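Local coordinates for protein paenibacillus xanthan lyase (Paenibacillus, PDB 6F2P) that catalyses the eliminative removal of terminal mannose residues from the side chains of xanthan, a bacterial polysaccharide, at residues 907-912 / 1032-1037; 929-934 / 968-973; 975-980 / 1024-1029. One frame throughout, in Å; residues are numbered along the deposited sequence.

Interaction 1. Residues 907-912 / 1032-1037; sequences VIVDNA and DAVKLV. With CA (calcium ion), chain G.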
loop_
_atom_site.group_PDB
_atom_site.type_symbol
_atom_site.label_atom_id
_atom_site.label_comp_id
_atom_site.label_asym_id
_atom_site.label_seq_id
_atom_site.Cartn_x
_atom_site.Cartn_y
_atom_site.Cartn_z
ATOM N N VAL A 907 28.786 0.218 39.198
ATOM C CA VAL A 907 29.899 1.050 38.742
ATOM C C VAL A 907 31.176 0.756 39.531
ATOM O O VAL A 907 31.139 0.668 40.755
ATOM C CB VAL A 907 29.577 2.549 38.877
ATOM C CG1 VAL A 907 30.748 3.379 38.377
ATOM C CG2 VAL A 907 28.309 2.897 38.109
ATOM N N ILE A 908 32.297 0.585 38.833
ATOM C CA ILE A 908 33.590 0.389 39.492
ATOM C C ILE A 908 34.574 1.495 39.123
ATOM O O ILE A 908 34.708 1.855 37.954
ATOM C CB ILE A 908 34.231 -0.964 39.130
ATOM C CG1 ILE A 908 33.328 -2.120 39.557
ATOM C CG2 ILE A 908 35.619 -1.093 39.771
ATOM C CD1 ILE A 908 33.923 -3.501 39.297
ATOM N N VAL A 909 35.255 2.045 40.123
ATOM C CA VAL A 909 36.284 3.045 39.865
ATOM C C VAL A 909 37.624 2.591 40.426
ATOM O O VAL A 909 37.743 2.348 41.624
ATOM C CB VAL A 909 35.909 4.412 40.447
ATOM C CG1 VAL A 909 36.868 5.464 39.945
ATOM C CG2 VAL A 909 34.488 4.776 40.058
ATOM N N ASP A 910 38.619 2.453 39.550
ATOM C CA ASP A 910 39.961 2.045 39.956
ATOM C C ASP A 910 40.820 3.295 40.079
ATOM O O ASP A 910 40.425 4.356 39.610
ATOM C CB ASP A 910 40.558 1.080 38.929
ATOM C CG ASP A 910 41.776 0.342 39.456
ATOM O OD1 ASP A 910 41.604 -0.528 40.337
ATOM O OD2 ASP A 910 42.902 0.627 38.989
ATOM N N ASN A 911 41.980 3.190 40.720
ATOM C CA ASN A 911 42.839 4.360 40.895
ATOM C C ASN A 911 43.417 4.846 39.569
ATOM O O ASN A 911 43.841 5.999 39.446
ATOM C CB ASN A 911 43.964 4.053 41.868
ATOM C CG ASN A 911 44.720 2.806 41.491
ATOM O OD1 ASN A 911 44.214 1.695 41.642
ATOM N ND2 ASN A 911 45.940 2.980 40.992
ATOM N N ALA A 912 43.437 3.951 38.584
ATOM C CA ALA A 912 43.836 4.294 37.222
ATOM C C ALA A 912 43.367 3.207 36.271
ATOM O O ALA A 912 43.983 2.143 36.246
ATOM C CB ALA A 912 45.350 4.444 37.130
ATOM N N ASP A 1032 42.688 2.118 46.308
ATOM C CA ASP A 1032 42.584 1.090 45.270
ATOM C C ASP A 1032 41.327 1.243 44.401
ATOM O O ASP A 1032 41.383 1.833 43.318
ATOM C CB ASP A 1032 42.644 -0.307 45.905
ATOM C CG ASP A 1032 42.772 -1.420 44.879
ATOM O OD1 ASP A 1032 43.242 -1.154 43.751
ATOM O OD2 ASP A 1032 42.412 -2.571 45.213
ATOM N N ALA A 1033 40.200 0.713 44.873
ATOM C CA ALA A 1033 38.960 0.759 44.100
ATOM C C ALA A 1033 37.669 0.788 44.937
ATOM O O ALA A 1033 37.607 0.239 46.047
ATOM C CB ALA A 1033 38.917 -0.396 43.096
ATOM N N VAL A 1034 36.646 1.440 44.382
ATOM C CA VAL A 1034 35.305 1.446 44.956
ATOM C C VAL A 1034 34.301 0.826 43.979
ATOM O O VAL A 1034 34.552 0.763 42.773
ATOM C CB VAL A 1034 34.847 2.874 45.316
ATOM C CG1 VAL A 1034 35.873 3.550 46.211
ATOM C CG2 VAL A 1034 34.622 3.692 44.058
ATOM N N LYS A 1035 33.169 0.365 44.503
ATOM C CA LYS A 1035 32.114 -0.205 43.665
ATOM C C LYS A 1035 30.728 0.074 44.229
ATOM O O LYS A 1035 30.413 -0.303 45.356
ATOM C CB LYS A 1035 32.298 -1.715 43.471
ATOM C CG LYS A 1035 31.252 -2.336 42.558
ATOM C CD LYS A 1035 31.604 -3.761 42.141
ATOM C CE LYS A 1035 31.488 -4.747 43.288
ATOM N NZ LYS A 1035 31.542 -6.166 42.810
ATOM N N LEU A 1036 29.903 0.743 43.437
ATOM C CA LEU A 1036 28.523 0.982 43.818
ATOM C C LEU A 1036 27.652 -0.115 43.215
ATOM O O LEU A 1036 27.729 -0.404 42.018
ATOM C CB LEU A 1036 28.055 2.367 43.352
ATOM C CG LEU A 1036 28.357 3.577 44.249
ATOM C CD1 LEU A 1036 29.833 3.686 44.564
ATOM C CD2 LEU A 1036 27.861 4.862 43.605
ATOM N N VAL A 1037 26.841 -0.747 44.052
ATOM C CA VAL A 1037 25.928 -1.768 43.573
ATOM C C VAL A 1037 24.505 -1.372 43.918
ATOM O O VAL A 1037 24.180 -1.152 45.084
ATOM C CB VAL A 1037 26.227 -3.127 44.198
ATOM C CG1 VAL A 1037 25.370 -4.197 43.528
ATOM C CG2 VAL A 1037 27.711 -3.451 44.069
HETATM CA CA CA G . 43.925 -0.565 41.413
#
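V907 and V909 pair with L1036 and V1034 through four backbone hydrogen bonds of the antiparallel ladder. V907 N gives to L1036 O and L1036 N returns to V907 O (3.0 Å); V909 N likewise reaches V1034 O, and V1034 N reaches V909 O. Between these couples, I908 and K1035 form a non-hydrogen-bonded pair, where K1035 CA lies 3.2 Å from V907 O as a CA-H...O contact. Apolar contact occurs on both faces. I908 and K1035 run alongside each other, CG1 of I908 against CD of K1035 at 3.5 Å; on the other face V909 CB meets V1034 CG2 at 3.9 Å, in the interior near F952. CG and CD of K1035 lie along I908 before the bend at chi3 (71°) leads the ammonium group away from it; W1002 makes a cation-pi contact with K1035. The ladder adds strand 907-910 to strand 1030-1039 in one sheet of the galactose-binding-like beta-sandwich of the Golvesin C-terminal domain. Metal binding takes over where the strands part. D910 binds the calcium ion through OD1 at 2.6 Å, with OD2 a longer ligand at 2.9 Å. N911 OD1 binds the ion at 2.3 Å, and D1032 OD1 binds it at 2.5 Å from the other segment. The backbone oxygens of Y933 and D936 complete the site.

Interaction 2. Residues 929-934 / 968-973; sequences QTDRYG and WAAHTN. With CA (calcium ion), chain G.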
loop_
_atom_site.group_PDB
_atom_site.type_symbol
_atom_site.label_atom_id
_atom_site.label_comp_id
_atom_site.label_asym_id
_atom_site.label_seq_id
_atom_site.Cartn_x
_atom_site.Cartn_y
_atom_site.Cartn_z
ATOM N N GLN A 929 51.688 -6.642 46.286
ATOM C CA GLN A 929 50.857 -7.424 47.207
ATOM C C GLN A 929 49.891 -8.416 46.531
ATOM O O GLN A 929 49.618 -9.490 47.083
ATOM C CB GLN A 929 50.087 -6.501 48.166
ATOM C CG GLN A 929 50.820 -6.173 49.483
ATOM C CD GLN A 929 50.285 -6.970 50.668
ATOM O OE1 GLN A 929 51.008 -7.251 51.628
ATOM N NE2 GLN A 929 49.009 -7.334 50.604
ATOM N N THR A 930 49.404 -8.060 45.338
ATOM C CA THR A 930 48.282 -8.751 44.667
ATOM C C THR A 930 47.028 -8.827 45.539
ATOM O O THR A 930 46.271 -9.808 45.484
ATOM C CB THR A 930 48.618 -10.174 44.135
ATOM O OG1 THR A 930 48.734 -11.089 45.229
ATOM C CG2 THR A 930 49.894 -10.170 43.323
ATOM N N ASP A 931 46.815 -7.772 46.327
ATOM C CA ASP A 931 45.594 -7.603 47.111
ATOM C C ASP A 931 44.569 -6.895 46.244
ATOM O O ASP A 931 43.633 -6.271 46.733
ATOM C CB ASP A 931 45.848 -6.847 48.399
ATOM C CG ASP A 931 45.887 -7.757 49.612
ATOM O OD1 ASP A 931 45.395 -8.905 49.518
ATOM O OD2 ASP A 931 46.403 -7.317 50.665
ATOM N N ARG A 932 44.819 -6.955 44.941
ATOM C CA ARG A 932 43.789 -6.897 43.904
ATOM C C ARG A 932 43.361 -5.527 43.386
ATOM O O ARG A 932 44.041 -4.510 43.568
ATOM C CB ARG A 932 42.562 -7.746 44.290
ATOM C CG ARG A 932 42.877 -9.182 44.726
ATOM C CD ARG A 932 42.499 -10.203 43.677
ATOM N NE ARG A 932 41.117 -10.050 43.240
ATOM C CZ ARG A 932 40.766 -9.769 41.992
ATOM N NH1 ARG A 932 41.702 -9.613 41.064
ATOM N NH2 ARG A 932 39.486 -9.649 41.671
ATOM N N TYR A 933 42.193 -5.558 42.750
ATOM C CA TYR A 933 41.730 -4.559 41.788
ATOM C C TYR A 933 42.696 -3.775 40.900
ATOM O O TYR A 933 43.360 -2.830 41.329
ATOM C CB TYR A 933 40.508 -3.751 42.233
ATOM C CG TYR A 933 39.517 -3.742 41.096
ATOM C CD1 TYR A 933 38.582 -4.764 40.949
ATOM C CD2 TYR A 933 39.578 -2.764 40.114
ATOM C CE1 TYR A 933 37.695 -4.775 39.878
ATOM C CE2 TYR A 933 38.708 -2.765 39.050
ATOM C CZ TYR A 933 37.766 -3.768 38.932
ATOM O OH TYR A 933 36.899 -3.755 37.859
ATOM N N GLY A 934 42.710 -4.195 39.634
ATOM C CA GLY A 934 43.576 -3.647 38.607
ATOM C C GLY A 934 44.955 -4.275 38.675
ATOM O O GLY A 934 45.157 -5.309 39.319
ATOM N N TRP A 968 41.197 -2.810 49.022
ATOM C CA TRP A 968 42.524 -2.245 49.231
ATOM C C TRP A 968 43.571 -3.335 49.459
ATOM O O TRP A 968 43.237 -4.515 49.604
ATOM C CB TRP A 968 42.511 -1.259 50.407
ATOM C CG TRP A 968 41.959 -1.846 51.678
ATOM C CD1 TRP A 968 42.526 -2.823 52.446
ATOM C CD2 TRP A 968 40.733 -1.488 52.328
ATOM N NE1 TRP A 968 41.730 -3.099 53.531
ATOM C CE2 TRP A 968 40.622 -2.293 53.483
ATOM C CE3 TRP A 968 39.718 -0.567 52.046
ATOM C CZ2 TRP A 968 39.537 -2.203 54.356
ATOM C CZ3 TRP A 968 38.639 -0.480 52.912
ATOM C CH2 TRP A 968 38.560 -1.294 54.055
ATOM N N ALA A 969 44.836 -2.921 49.497
ATOM C CA ALA A 969 45.956 -3.823 49.755
ATOM C C ALA A 969 46.345 -3.884 51.240
ATOM O O ALA A 969 46.947 -2.950 51.773
ATOM C CB ALA A 969 47.152 -3.433 48.900
ATOM N N ALA A 970 46.011 -4.992 51.898
ATOM C CA ALA A 970 46.212 -5.112 53.343
ATOM C C ALA A 970 47.595 -5.643 53.701
ATOM O O ALA A 970 48.183 -6.414 52.945
ATOM C CB ALA A 970 45.127 -5.990 53.962
ATOM N N HIS A 971 48.114 -5.233 54.858
ATOM C CA HIS A 971 49.387 -5.769 55.340
ATOM C C HIS A 971 49.538 -5.693 56.860
ATOM O O HIS A 971 48.785 -6.326 57.598
ATOM C CB HIS A 971 50.574 -5.087 54.653
ATOM C CG HIS A 971 51.791 -5.959 54.554
ATOM N ND1 HIS A 971 53.042 -5.463 54.249
ATOM C CD2 HIS A 971 51.946 -7.294 54.713
ATOM C CE1 HIS A 971 53.914 -6.454 54.231
ATOM N NE2 HIS A 971 53.275 -7.576 54.508
ATOM N N THR A 972 50.534 -4.942 57.319
ATOM C CA THR A 972 50.746 -4.720 58.747
ATOM C C THR A 972 51.250 -3.299 58.959
ATOM O O THR A 972 51.052 -2.703 60.019
ATOM C CB THR A 972 51.764 -5.713 59.359
ATOM O OG1 THR A 972 52.803 -5.985 58.410
ATOM C CG2 THR A 972 51.076 -7.018 59.742
ATOM N N ASN A 973 51.896 -2.756 57.936
ATOM C CA ASN A 973 52.375 -1.386 57.983
ATOM C C ASN A 973 51.283 -0.408 57.569
ATOM O O ASN A 973 51.554 0.771 57.345
ATOM C CB ASN A 973 53.582 -1.231 57.065
ATOM C CG ASN A 973 53.296 -1.705 55.661
ATOM O OD1 ASN A 973 52.724 -0.975 54.851
ATOM N ND2 ASN A 973 53.677 -2.939 55.368
HETATM CA CA CA G . 43.925 -0.565 41.413
#
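Q929 lays its side-chain oxygen over one face of the H971 imidazole, in a contact between two loops at one end of the beta-sandwich of the Golvesin C-terminal domain. Residues 929-934 belong to the connection between strands 924-926 and 937-939, whereas 968-973 lead out of strand 960-967 toward the other sheet. The Q929 chain bends at chi2 (-103°), which carries the amide across to the second loop. OE1 stands 3.2 Å above the H971 ring plane, offset toward the rim beside CG and CD2, and the amide and ring planes are turned 59° apart. OG1 of T972 lies over the opposite face, 3.9 Å above the plane of the H971 ring. Y937 touches the side chains of both Q929 and A969.

T930 turns away from the second loop, its OG1 giving a hydrogen bond to Q929 O. D931 comes next and makes the closest backbone approach to the partner loop, opposite A969. Its CB packs on A969, 3.7 Å from A969 CB. Its carboxylate reaches further along to the next residue: A970 N gives a hydrogen bond of 2.7 Å to D931 OD2. That bond is bent, 131° at the hydrogen, and the donor meets OD2 from above the carboxylate plane. The CB of W968, just before A969, points away from 929-934, and its indole NE1 bonds to G997 O.

Y933 takes no part in the contact between the loops, and its side chain reaches M967 on strand 960-967. Y933 also touches A1033, while its carbonyl oxygen, Y933 O, binds the calcium ion at 2.3 Å.

Interaction 3. Residues 975-980 / 1024-1029; sequences ATNVPV and ATNGYV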
loop_
_atom_site.group_PDB
_atom_site.type_symbol
_atom_site.label_atom_id
_atom_site.label_comp_id
_atom_site.label_asym_id
_atom_site.label_seq_id
_atom_site.Cartn_x
_atom_site.Cartn_y
_atom_site.Cartn_z
ATOM N N ALA A 975 47.767 1.870 57.982
ATOM C CA ALA A 975 46.998 2.617 58.970
ATOM C C ALA A 975 45.741 1.838 59.363
ATOM O O ALA A 975 45.155 1.123 58.541
ATOM C CB ALA A 975 46.626 3.986 58.427
ATOM N N THR A 976 45.337 1.973 60.624
ATOM C CA THR A 976 44.170 1.267 61.146
ATOM C C THR A 976 42.953 2.183 61.189
ATOM O O THR A 976 41.833 1.741 61.457
ATOM C CB THR A 976 44.432 0.719 62.568
ATOM O OG1 THR A 976 44.755 1.799 63.453
ATOM C CG2 THR A 976 45.583 -0.260 62.556
ATOM N N ASN A 977 43.186 3.462 60.919
ATOM C CA ASN A 977 42.157 4.481 61.075
ATOM C C ASN A 977 42.045 5.382 59.853
ATOM O O ASN A 977 42.032 6.607 59.973
ATOM C CB ASN A 977 42.426 5.315 62.334
ATOM C CG ASN A 977 43.797 5.979 62.319
ATOM O OD1 ASN A 977 44.723 5.504 61.661
ATOM N ND2 ASN A 977 43.926 7.088 63.040
ATOM N N VAL A 978 41.955 4.774 58.674
ATOM C CA VAL A 978 41.849 5.543 57.443
ATOM C C VAL A 978 40.463 6.163 57.323
ATOM O O VAL A 978 39.469 5.440 57.246
ATOM C CB VAL A 978 42.127 4.669 56.212
ATOM C CG1 VAL A 978 42.109 5.518 54.944
ATOM C CG2 VAL A 978 43.459 3.952 56.373
ATOM N N PRO A 979 40.392 7.506 57.320
ATOM C CA PRO A 979 39.105 8.197 57.185
ATOM C C PRO A 979 38.608 8.189 55.741
ATOM O O PRO A 979 39.346 8.561 54.826
ATOM C CB PRO A 979 39.424 9.626 57.635
ATOM C CG PRO A 979 40.861 9.802 57.329
ATOM C CD PRO A 979 41.506 8.452 57.520
ATOM N N VAL A 980 37.368 7.751 55.544
ATOM C CA VAL A 980 36.767 7.702 54.217
ATOM C C VAL A 980 35.457 8.480 54.191
ATOM O O VAL A 980 34.561 8.220 54.991
ATOM C CB VAL A 980 36.492 6.252 53.780
ATOM C CG1 VAL A 980 35.905 6.224 52.375
ATOM C CG2 VAL A 980 37.769 5.433 53.846
ATOM N N ALA A 1024 45.566 12.197 60.516
ATOM C CA ALA A 1024 45.784 11.452 61.762
ATOM C C ALA A 1024 46.001 9.945 61.600
ATOM O O ALA A 1024 45.875 9.191 62.566
ATOM C CB ALA A 1024 44.652 11.723 62.759
ATOM N N THR A 1025 46.349 9.508 60.393
ATOM C CA THR A 1025 46.534 8.080 60.136
ATOM C C THR A 1025 47.823 7.535 60.750
ATOM O O THR A 1025 48.887 8.156 60.649
ATOM C CB THR A 1025 46.456 7.747 58.627
ATOM O OG1 THR A 1025 47.109 8.772 57.867
ATOM C CG2 THR A 1025 45.002 7.660 58.183
ATOM N N ASN A 1026 47.710 6.374 61.390
ATOM C CA ASN A 1026 48.822 5.787 62.135
ATOM C C ASN A 1026 49.708 4.832 61.327
ATOM O O ASN A 1026 50.532 4.102 61.890
ATOM C CB ASN A 1026 48.310 5.114 63.415
ATOM C CG ASN A 1026 47.341 3.977 63.143
ATOM O OD1 ASN A 1026 47.503 3.213 62.188
ATOM N ND2 ASN A 1026 46.329 3.855 63.993
ATOM N N GLY A 1027 49.532 4.847 60.009
ATOM C CA GLY A 1027 50.312 4.010 59.117
ATOM C C GLY A 1027 50.103 4.377 57.658
ATOM O O GLY A 1027 49.654 5.483 57.337
ATOM N N TYR A 1028 50.428 3.442 56.770
ATOM C CA TYR A 1028 50.303 3.669 55.333
ATOM C C TYR A 1028 48.842 3.729 54.888
ATOM O O TYR A 1028 48.021 2.907 55.302
ATOM C CB TYR A 1028 51.038 2.574 54.551
ATOM C CG TYR A 1028 52.532 2.779 54.450
ATOM C CD1 TYR A 1028 53.072 3.630 53.495
ATOM C CD2 TYR A 1028 53.407 2.117 55.305
ATOM C CE1 TYR A 1028 54.436 3.819 53.398
ATOM C CE2 TYR A 1028 54.774 2.304 55.215
ATOM C CZ TYR A 1028 55.281 3.159 54.259
ATOM O OH TYR A 1028 56.638 3.356 54.153
ATOM N N VAL A 1029 48.528 4.697 54.033
ATOM C CA VAL A 1029 47.178 4.825 53.489
ATOM C C VAL A 1029 47.111 4.349 52.033
ATOM O O VAL A 1029 47.708 4.953 51.149
ATOM C CB VAL A 1029 46.668 6.281 53.588
ATOM C CG1 VAL A 1029 45.274 6.411 52.974
ATOM C CG2 VAL A 1029 46.662 6.743 55.032
#
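N977 and N1026 cross with their amides only 20° from parallel, joining two connections that pass between the sheets of the Golvesin-domain beta-sandwich. Residues 975-977 lead into strand 978-984 of one sheet, and 1024-1029 run from strand 1017-1021 of that sheet to strand 1030-1039 of the other.

Both asparagines hold CG between the backbone N and the carbonyl carbon (chi1 58° in N977, with the same setting in N1026), which brings each amide toward the other segment's polar atoms. N977 uses both ends of its amide. OD1 accepts N1026 N at 3.1 Å, in the carbonyl plane and on a lone pair, while ND2 gives to A1024 O at 2.9 Å, approaching from above that carbonyl's plane. N1026 answers by gripping T976 twice: its OD1 accepts T976 N at 2.9 Å, and its ND2 gives to T976 OG1, which lies in the N1026 amide plane. A leucine in place of N977 would probably leave N1026 N and A1024 O without their mates and free the 1024-1026 backbone to shift.

Beside these amide bonds, T1025 sets CG2 against P979 CD at 3.6 Å, its OG1 being taken up by T1022 O and K945 NZ. A975 CB lies against G1027 N; a side chain on G1027 would point toward A975 N. Among the buried residues, V978 and V1029 meet through their CG1 methyls at 3.8 Å, with I1020 touching both valines. The segments are also joined at the start of 975-980, where A975 N gives Y1028 O a hydrogen bond of 2.9 Å that is nearly straight, 178° at the hydrogen.

Overall arrangement
From the N-terminal end, 907-912 pairs with 1032-1037, some 120 residues later, so interaction 1 closes the outermost of the three loops. Interactions 2 and 3 both nest within it and follow one another in series: 929-934 meets 968-973, then 975-980 meets 1024-1029. Interaction 2 joins interaction 1 at the calcium ion, to which both contribute ligands. Interaction 3 lies about 20 Å from interaction 1, centre to centre, linked to it by chain continuity from 1029 to 1032. Interactions 2 and 3 touch where N973 O and Y1028 N probably hydrogen-bond. Together they tie the terminal strands to the loops that carry the chain between the two sheets.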